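Local coordinates for protein alginate lyase, family PL7 (Zobellia galactanivorans, PDB 4BE3) that cleaves the polysaccharide alginate by beta-elimination, acting exolytically as a polysaccharide lyase of family PL7, at residues H116-I121 / I142-D147; S149-Y154 / I238-I243; V136-E141 / F212-L217. One frame throughout, in Å; residues are numbered along the deposited sequence.

Contact 1 of 3, residues H116-I121 / I142-D147; sequences HENEPI and INTKGD
The carbonyl of Ile142 lies next to the end of the Asn118 side chain, while its own side chain points away from the loop 116-121. An asparagine suits this spot because its short side chain, directed toward the other loop, fits the buried space between the two backbones. Asn143 comes next, at the centre of an inverse gamma turn, with its backbone N held by Glu244. Its amide reaches the edge of the His116 imidazole beside CD2, the two planes standing nearly upright to each other at 83°. Both loops join strands of the same antiparallel sheet in the beta-sandwich (jelly-roll) fold of PL7 lyases, one after strand 104-112 and the other after strand 133-141, and the side chain of Asn118 is about 10 Å from the bound meso-tartaric acid. At Thr144 the ring works as a polar group: its NE2 gives a weak hydrogen bond to Thr144 O, 3.0 Å away and in the ring plane, bent to 128° at the hydrogen. Holding CG beside the backbone N (chi1 -71°) sends the His116 ring across to this carbonyl, which Arg245 also grips. An alanine here would probably leave Thr144 O without the weak bond from the ring and open a gap between the loops. Gly146 brings a second carbonyl to the ring edge, its O lying 3.0 Å from His116 NE2. Its backbone angles call for glycine, since a CB would jam against the carbonyl O of Lys145.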
# COMPACT_ATOMS: atom_id res chain seq x y z
N HIS A 116 12.07 -0.96 15.82
CA HIS A 116 12.11 -2.07 16.78
C HIS A 116 11.55 -3.36 16.26
O HIS A 116 11.77 -4.39 16.88
CB HIS A 116 11.31 -1.63 18.00
CG HIS A 116 11.97 -0.57 18.83
ND1 HIS A 116 13.33 -0.50 19.01
CD2 HIS A 116 11.40 0.48 19.54
CE1 HIS A 116 13.59 0.50 19.87
NE2 HIS A 116 12.41 1.11 20.20
N GLU A 117 10.85 -3.33 15.10
CA GLU A 117 10.27 -4.56 14.53
C GLU A 117 9.28 -5.19 15.57
O GLU A 117 9.19 -6.41 15.66
CB GLU A 117 11.28 -5.61 14.02
CG GLU A 117 12.17 -4.89 12.97
CD GLU A 117 13.29 -5.74 12.39
OE1 GLU A 117 13.10 -6.87 12.02
OE2 GLU A 117 14.42 -5.21 12.32
N ASN A 118 8.51 -4.34 16.27
CA ASN A 118 7.50 -4.93 17.22
C ASN A 118 6.17 -5.19 16.49
O ASN A 118 6.05 -4.81 15.29
CB ASN A 118 7.28 -3.92 18.30
CG ASN A 118 8.50 -3.80 19.28
OD1 ASN A 118 9.45 -4.61 19.17
ND2 ASN A 118 8.44 -2.88 20.24
N GLU A 119 5.13 -5.69 17.18
CA GLU A 119 3.81 -5.91 16.51
C GLU A 119 2.75 -5.09 17.10
O GLU A 119 2.32 -5.27 18.25
CB GLU A 119 3.43 -7.39 16.79
CG GLU A 119 4.29 -8.40 15.97
CD GLU A 119 5.46 -9.03 16.69
OE1 GLU A 119 5.52 -9.15 17.98
OE2 GLU A 119 6.42 -9.29 15.97
N PRO A 120 2.15 -4.20 16.31
CA PRO A 120 0.96 -3.54 16.72
C PRO A 120 -0.17 -4.57 17.13
O PRO A 120 -1.07 -4.18 17.94
CB PRO A 120 0.52 -2.76 15.40
CG PRO A 120 1.88 -2.46 14.84
CD PRO A 120 2.70 -3.74 15.01
N ILE A 121 -0.17 -5.75 16.51
CA ILE A 121 -1.19 -6.76 17.02
C ILE A 121 -0.72 -8.13 16.76
O ILE A 121 -0.12 -8.46 15.72
CB ILE A 121 -2.59 -6.58 16.37
CG1 ILE A 121 -3.52 -7.69 16.89
CG2 ILE A 121 -2.57 -6.64 14.81
CD1 ILE A 121 -5.01 -7.48 16.56
N ILE A 142 3.95 -2.17 22.69
CA ILE A 142 4.28 -0.75 22.52
C ILE A 142 5.43 -0.56 21.56
O ILE A 142 6.33 -1.36 21.45
CB ILE A 142 4.57 -0.05 23.90
CG1 ILE A 142 5.62 -0.86 24.67
CG2 ILE A 142 3.28 0.10 24.73
CD1 ILE A 142 6.32 0.02 25.79
N ASN A 143 5.36 0.56 20.79
CA ASN A 143 6.54 0.91 20.03
C ASN A 143 7.49 1.76 20.93
O ASN A 143 7.36 2.98 21.00
CB ASN A 143 6.08 1.75 18.81
CG ASN A 143 7.20 1.83 17.74
OD1 ASN A 143 7.08 2.55 16.70
ND2 ASN A 143 8.21 1.05 17.92
N THR A 144 8.30 1.03 21.70
CA THR A 144 8.98 1.59 22.88
C THR A 144 9.76 2.85 22.52
O THR A 144 10.42 2.88 21.48
CB THR A 144 10.00 0.55 23.35
OG1 THR A 144 9.37 -0.74 23.33
CG2 THR A 144 10.48 0.84 24.86
N LYS A 145 9.64 3.88 23.34
CA LYS A 145 10.48 5.11 23.18
C LYS A 145 11.80 4.70 23.70
O LYS A 145 11.91 4.32 24.82
CB LYS A 145 9.83 6.25 23.97
CG LYS A 145 10.52 7.63 23.79
CD LYS A 145 9.93 8.50 24.90
CE LYS A 145 10.84 9.68 25.23
NZ LYS A 145 10.78 10.60 24.06
N GLY A 146 12.86 4.77 22.90
CA GLY A 146 14.17 4.34 23.45
C GLY A 146 14.41 2.84 23.38
O GLY A 146 14.00 2.20 22.46
N ASP A 147 15.01 2.26 24.40
CA ASP A 147 15.53 0.92 24.36
C ASP A 147 14.37 -0.07 24.41
O ASP A 147 13.62 -0.19 25.42
CB ASP A 147 16.39 0.75 25.62
CG ASP A 147 16.86 -0.67 25.87
OD1 ASP A 147 16.88 -1.56 24.98
OD2 ASP A 147 17.26 -0.88 27.07

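Contact 2 of 3, residues S149-Y154 / I238-I243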
# COMPACT_ATOMS: atom_id res chain seq x y z
N SER A 149 14.46 -3.12 25.04
CA SER A 149 14.45 -4.24 25.93
C SER A 149 13.37 -4.00 27.04
O SER A 149 13.14 -4.93 27.79
CB SER A 149 15.82 -4.45 26.63
OG SER A 149 16.06 -3.26 27.36
N LYS A 150 12.84 -2.77 27.18
CA LYS A 150 11.84 -2.55 28.22
C LYS A 150 10.39 -2.68 27.64
O LYS A 150 9.42 -2.24 28.29
CB LYS A 150 11.96 -1.14 28.76
CG LYS A 150 13.24 -0.87 29.61
CD LYS A 150 13.60 0.62 29.34
CE LYS A 150 14.75 1.21 30.21
NZ LYS A 150 14.21 1.55 31.57
N ARG A 151 10.28 -3.19 26.41
CA ARG A 151 8.92 -3.30 25.78
C ARG A 151 7.99 -4.22 26.53
O ARG A 151 8.42 -5.04 27.35
CB ARG A 151 9.08 -3.85 24.37
CG ARG A 151 9.62 -5.31 24.37
CD ARG A 151 9.96 -5.78 22.92
NE ARG A 151 10.54 -7.14 22.94
CZ ARG A 151 11.73 -7.44 23.47
NH1 ARG A 151 12.48 -6.52 24.08
NH2 ARG A 151 12.18 -8.68 23.50
N TRP A 152 6.67 -4.19 26.19
CA TRP A 152 5.75 -5.19 26.74
C TRP A 152 4.54 -5.19 25.80
O TRP A 152 4.38 -4.23 25.01
CB TRP A 152 5.30 -4.72 28.18
CG TRP A 152 5.11 -3.22 28.42
CD1 TRP A 152 6.00 -2.34 28.96
CD2 TRP A 152 3.91 -2.41 28.10
NE1 TRP A 152 5.41 -1.08 29.03
CE2 TRP A 152 4.16 -1.11 28.52
CE3 TRP A 152 2.63 -2.74 27.52
CZ2 TRP A 152 3.21 -0.09 28.44
CZ3 TRP A 152 1.66 -1.72 27.43
CH2 TRP A 152 1.96 -0.42 27.86
N ASP A 153 3.72 -6.20 26.01
CA ASP A 153 2.46 -6.41 25.29
C ASP A 153 1.35 -6.15 26.30
O ASP A 153 1.45 -6.54 27.48
CB ASP A 153 2.31 -7.86 24.90
CG ASP A 153 3.05 -8.27 23.64
OD1 ASP A 153 4.12 -7.70 23.28
OD2 ASP A 153 2.59 -9.26 23.02
N TYR A 154 0.26 -5.56 25.85
CA TYR A 154 -0.93 -5.40 26.65
C TYR A 154 -1.99 -6.27 26.03
O TYR A 154 -2.25 -6.20 24.83
CB TYR A 154 -1.34 -3.98 26.53
CG TYR A 154 -2.62 -3.74 27.30
CD1 TYR A 154 -2.76 -4.15 28.66
CD2 TYR A 154 -3.78 -3.29 26.63
CE1 TYR A 154 -4.01 -3.99 29.35
CE2 TYR A 154 -4.97 -3.03 27.31
CZ TYR A 154 -5.09 -3.38 28.66
OH TYR A 154 -6.28 -3.18 29.23
N ILE A 238 9.95 -10.13 35.43
CA ILE A 238 10.84 -9.79 34.28
C ILE A 238 11.47 -8.46 34.43
O ILE A 238 12.61 -8.37 34.06
CB ILE A 238 10.10 -9.77 32.88
CG1 ILE A 238 9.79 -11.18 32.38
CG2 ILE A 238 10.98 -9.05 31.85
CD1 ILE A 238 10.59 -12.26 33.12
N GLY A 239 10.73 -7.42 34.88
CA GLY A 239 11.23 -6.04 34.97
C GLY A 239 10.97 -5.40 33.58
O GLY A 239 11.84 -5.50 32.71
N ARG A 240 9.76 -4.91 33.28
CA ARG A 240 9.49 -4.19 31.96
C ARG A 240 8.56 -3.07 32.26
O ARG A 240 7.40 -3.24 32.61
CB ARG A 240 8.82 -5.01 30.89
CG ARG A 240 9.58 -6.17 30.43
CD ARG A 240 10.79 -5.90 29.53
NE ARG A 240 11.29 -7.25 29.13
CZ ARG A 240 10.78 -7.96 28.10
NH1 ARG A 240 9.73 -7.49 27.34
NH2 ARG A 240 11.28 -9.16 27.82
N ASP A 241 9.10 -1.90 32.10
CA ASP A 241 8.45 -0.70 32.49
C ASP A 241 8.71 0.36 31.39
O ASP A 241 8.80 1.55 31.69
CB ASP A 241 9.08 -0.24 33.79
CG ASP A 241 10.50 0.24 33.62
OD1 ASP A 241 11.31 -0.29 32.80
OD2 ASP A 241 10.80 1.19 34.35
N GLY A 242 8.81 -0.08 30.09
CA GLY A 242 8.97 0.95 29.05
C GLY A 242 7.77 1.84 28.87
O GLY A 242 6.63 1.46 29.24
N ILE A 243 8.01 2.96 28.24
CA ILE A 243 6.97 3.85 27.79
C ILE A 243 7.01 3.86 26.25
O ILE A 243 8.04 3.51 25.61
CB ILE A 243 7.08 5.25 28.44
CG1 ILE A 243 8.45 5.89 28.11
CG2 ILE A 243 6.76 5.11 29.96
CD1 ILE A 243 8.44 7.38 28.20
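Two torsions set the contact: a bend at chi2 (-74°) curls the Arg240 chain along the backbone of 149-151, and a chi1 of 36° places the Trp152 indole between its own backbone N and carbonyl carbon, with its N-H edge beside Gly242. The long arginine serves both as spacer and as donor. Its CD rests 3.1 Å from Ser149 O, and its NH1 gives Arg151 O a fairly straight hydrogen bond of 2.8 Å (161°), with the oxygen in the guanidinium plane but the donor well above the carbonyl plane. NH1 also lies over the centre of the Arg151 guanidinium, the two groups being turned only slightly against each other. Their NH1 atoms are 4.4 Å apart; Arg151 NH1 donates to Asn148 O, and a long, weak ion pair of Arg151 NE with Glu141 OE2 may partly offset the like charges. Gly242 is held at both backbone ends: its N donates to Lys150 O (2.9 Å), and its O accepts from Trp152 NE1 (2.8 Å). Glycine is apt because a side chain would point straight into the other segment, where its first carbon would clash with Lys150 O. Nearer the surface, Lys150 NZ and Asp241 OD1 form a long salt bridge of 3.6 Å, their side chains running alongside each other. Beyond the segments, Trp152 meets Phe221 edge-to-face and packs on Ile231 of helix 229-234. Tyr235, just past that helix, bonds Asp153 N through its hydroxyl, where the chain enters strand 153-157 beside strand 133-141.

Contact 3 of 3, residues V136-E141 / F212-L217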
# COMPACT_ATOMS: atom_id res chain seq x y z
N VAL A 136 -9.37 -16.83 23.08
CA VAL A 136 -8.80 -15.98 21.95
C VAL A 136 -8.60 -14.62 22.53
O VAL A 136 -9.50 -14.06 23.24
CB VAL A 136 -9.84 -15.87 20.82
CG1 VAL A 136 -9.31 -14.83 19.74
CG2 VAL A 136 -9.93 -17.26 20.10
N PHE A 137 -7.40 -14.04 22.37
CA PHE A 137 -7.19 -12.73 22.91
C PHE A 137 -6.20 -12.02 21.98
O PHE A 137 -5.60 -12.71 21.09
CB PHE A 137 -6.53 -12.73 24.33
CG PHE A 137 -5.33 -13.64 24.46
CD1 PHE A 137 -4.02 -13.10 24.20
CD2 PHE A 137 -5.49 -14.93 25.05
CE1 PHE A 137 -2.81 -13.87 24.43
CE2 PHE A 137 -4.28 -15.73 25.23
CZ PHE A 137 -3.02 -15.19 24.96
N TRP A 138 -6.07 -10.73 22.07
CA TRP A 138 -5.09 -10.08 21.16
C TRP A 138 -4.19 -9.15 21.94
O TRP A 138 -4.64 -8.54 22.90
CB TRP A 138 -5.82 -9.34 20.02
CG TRP A 138 -6.61 -8.16 20.50
CD1 TRP A 138 -7.93 -8.21 20.96
CD2 TRP A 138 -6.20 -6.75 20.51
NE1 TRP A 138 -8.38 -6.94 21.21
CE2 TRP A 138 -7.38 -6.01 20.97
CE3 TRP A 138 -5.01 -6.06 20.13
CZ2 TRP A 138 -7.40 -4.61 21.11
CZ3 TRP A 138 -5.05 -4.64 20.26
CH2 TRP A 138 -6.19 -3.96 20.74
N ASN A 139 -2.93 -9.03 21.52
CA ASN A 139 -1.95 -8.24 22.32
C ASN A 139 -1.50 -7.03 21.43
O ASN A 139 -1.32 -7.22 20.19
CB ASN A 139 -0.68 -9.04 22.49
CG ASN A 139 -0.84 -10.06 23.62
OD1 ASN A 139 -1.97 -10.36 23.98
ND2 ASN A 139 0.34 -10.62 24.13
N TYR A 140 -1.31 -5.89 22.08
CA TYR A 140 -0.73 -4.70 21.40
C TYR A 140 0.65 -4.59 22.00
O TYR A 140 0.76 -4.54 23.26
CB TYR A 140 -1.59 -3.49 21.83
CG TYR A 140 -0.92 -2.20 21.33
CD1 TYR A 140 -1.10 -1.83 19.97
CD2 TYR A 140 -0.14 -1.40 22.22
CE1 TYR A 140 -0.53 -0.65 19.49
CE2 TYR A 140 0.47 -0.21 21.75
CZ TYR A 140 0.25 0.10 20.35
OH TYR A 140 0.88 1.30 19.88
N GLU A 141 1.74 -4.49 21.19
CA GLU A 141 3.04 -4.29 21.81
C GLU A 141 3.43 -2.83 21.64
O GLU A 141 3.24 -2.23 20.52
CB GLU A 141 3.99 -5.19 21.05
CG GLU A 141 5.44 -4.95 21.55
CD GLU A 141 6.34 -6.02 20.93
OE1 GLU A 141 6.23 -6.42 19.71
OE2 GLU A 141 7.23 -6.50 21.70
N PHE A 212 -13.13 -3.98 18.53
CA PHE A 212 -12.24 -3.12 19.32
C PHE A 212 -11.76 -1.98 18.37
O PHE A 212 -11.63 -2.23 17.17
CB PHE A 212 -10.95 -3.84 19.75
CG PHE A 212 -11.25 -5.03 20.65
CD1 PHE A 212 -11.38 -4.84 22.02
CD2 PHE A 212 -11.50 -6.26 20.10
CE1 PHE A 212 -11.71 -5.96 22.86
CE2 PHE A 212 -11.86 -7.41 20.93
CZ PHE A 212 -11.92 -7.19 22.34
N THR A 213 -11.34 -0.88 18.96
CA THR A 213 -10.74 0.25 18.15
C THR A 213 -9.47 0.58 18.80
O THR A 213 -9.43 0.85 20.06
CB THR A 213 -11.66 1.46 18.13
OG1 THR A 213 -12.88 1.07 17.53
CG2 THR A 213 -11.03 2.66 17.37
N LYS A 214 -8.36 0.64 18.09
CA LYS A 214 -7.08 1.06 18.73
C LYS A 214 -6.35 2.01 17.76
O LYS A 214 -6.03 1.61 16.63
CB LYS A 214 -6.25 -0.22 18.95
CG LYS A 214 -4.82 0.03 19.47
CD LYS A 214 -4.78 0.58 20.87
CE LYS A 214 -3.33 0.83 21.38
NZ LYS A 214 -3.33 1.52 22.74
N ASN A 215 -6.09 3.26 18.20
CA ASN A 215 -5.41 4.21 17.33
C ASN A 215 -3.94 3.86 17.27
O ASN A 215 -3.28 3.76 18.30
CB ASN A 215 -5.59 5.55 18.00
CG ASN A 215 -5.13 6.67 17.10
OD1 ASN A 215 -4.18 6.55 16.36
ND2 ASN A 215 -5.80 7.81 17.21
N LEU A 216 -3.40 3.61 16.08
CA LEU A 216 -1.96 3.29 15.99
C LEU A 216 -1.03 4.51 15.74
O LEU A 216 0.20 4.32 15.70
CB LEU A 216 -1.76 2.36 14.82
CG LEU A 216 -2.60 1.04 14.82
CD1 LEU A 216 -2.20 0.16 13.61
CD2 LEU A 216 -2.18 0.29 16.21
N LEU A 217 -1.66 5.71 15.75
CA LEU A 217 -0.92 6.95 15.51
C LEU A 217 -0.69 7.78 16.75
O LEU A 217 0.08 8.74 16.67
CB LEU A 217 -1.70 7.86 14.52
CG LEU A 217 -2.14 7.23 13.16
CD1 LEU A 217 -2.81 8.31 12.24
CD2 LEU A 217 -0.96 6.60 12.43
O HOH W 1 -1.10 3.40 19.93
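Trp138 and Phe212 meet as a T-shaped pair: the indole NE1 sits over the centre of the phenylalanine face, 3.4 Å from Phe212 CD2, with the planes at 65°. A chi1 of 67° sets the Trp138 ring between its own backbone N and carbonyl carbon, from where it slides past Phe212 rather than meeting it end-on. Its far corner, CH2, touches Lys214 CB at 4.1 Å. Lys214 then bends once, at chi2 (67°), and runs straight from there, crossing the Tyr140 ring at about a right angle. Lys214 CE hangs 3.6 Å from the Tyr140 ring centroid as a CH-pi contact, and NZ makes a cation-pi interaction with the same centroid at 4.4 Å. Lysine fits this buried place because its methylenes pack like a hydrocarbon while the ring face meets its charge. Leu216 CD2 closes on the edge of that ring, 3.8 Å from Tyr140 CE1. The tyrosine hydroxyl bonds to Glu244, and a water lies within hydrogen-bonding distance of Tyr140 OH and Asn215 O. Asn215 suits the strand's end: its OD1 accepts a 2.7 Å hydrogen bond from Leu217 N, closing an Asx turn. This is packing between the two facing sheets of the sandwich: strands 136-141 and 212-215 run nearly parallel, the axes of these segments 10.8 Å apart at their closest. Trp138 also packs on Ile121, on Thr156 of strand 153-157, and on Met198 and Leu200 of strand 197-203.

Overall arrangement
From the N terminus, contact 1 opens first, in the loop before strand 121-126, and closes at 142-147 once the chain has run through strands 121-126 and 133-141. Contact 3 opens on strand 133-141 before that closure and ends on strand 210-215, so the two cross. Contact 2 starts at 149-154, after contact 1 has closed, and ends at 238-243; it therefore follows contact 1 in series and crosses contact 3. Contact 1 ties together two loops at one end of a sheet, contact 2 fastens the loop after helix 229-234 to the second of these, the connection between strands 133-141 and 153-157, and contact 3 joins that sheet to the other. Lys145 N and Ile243 O probably bond contacts 1 and 2 directly.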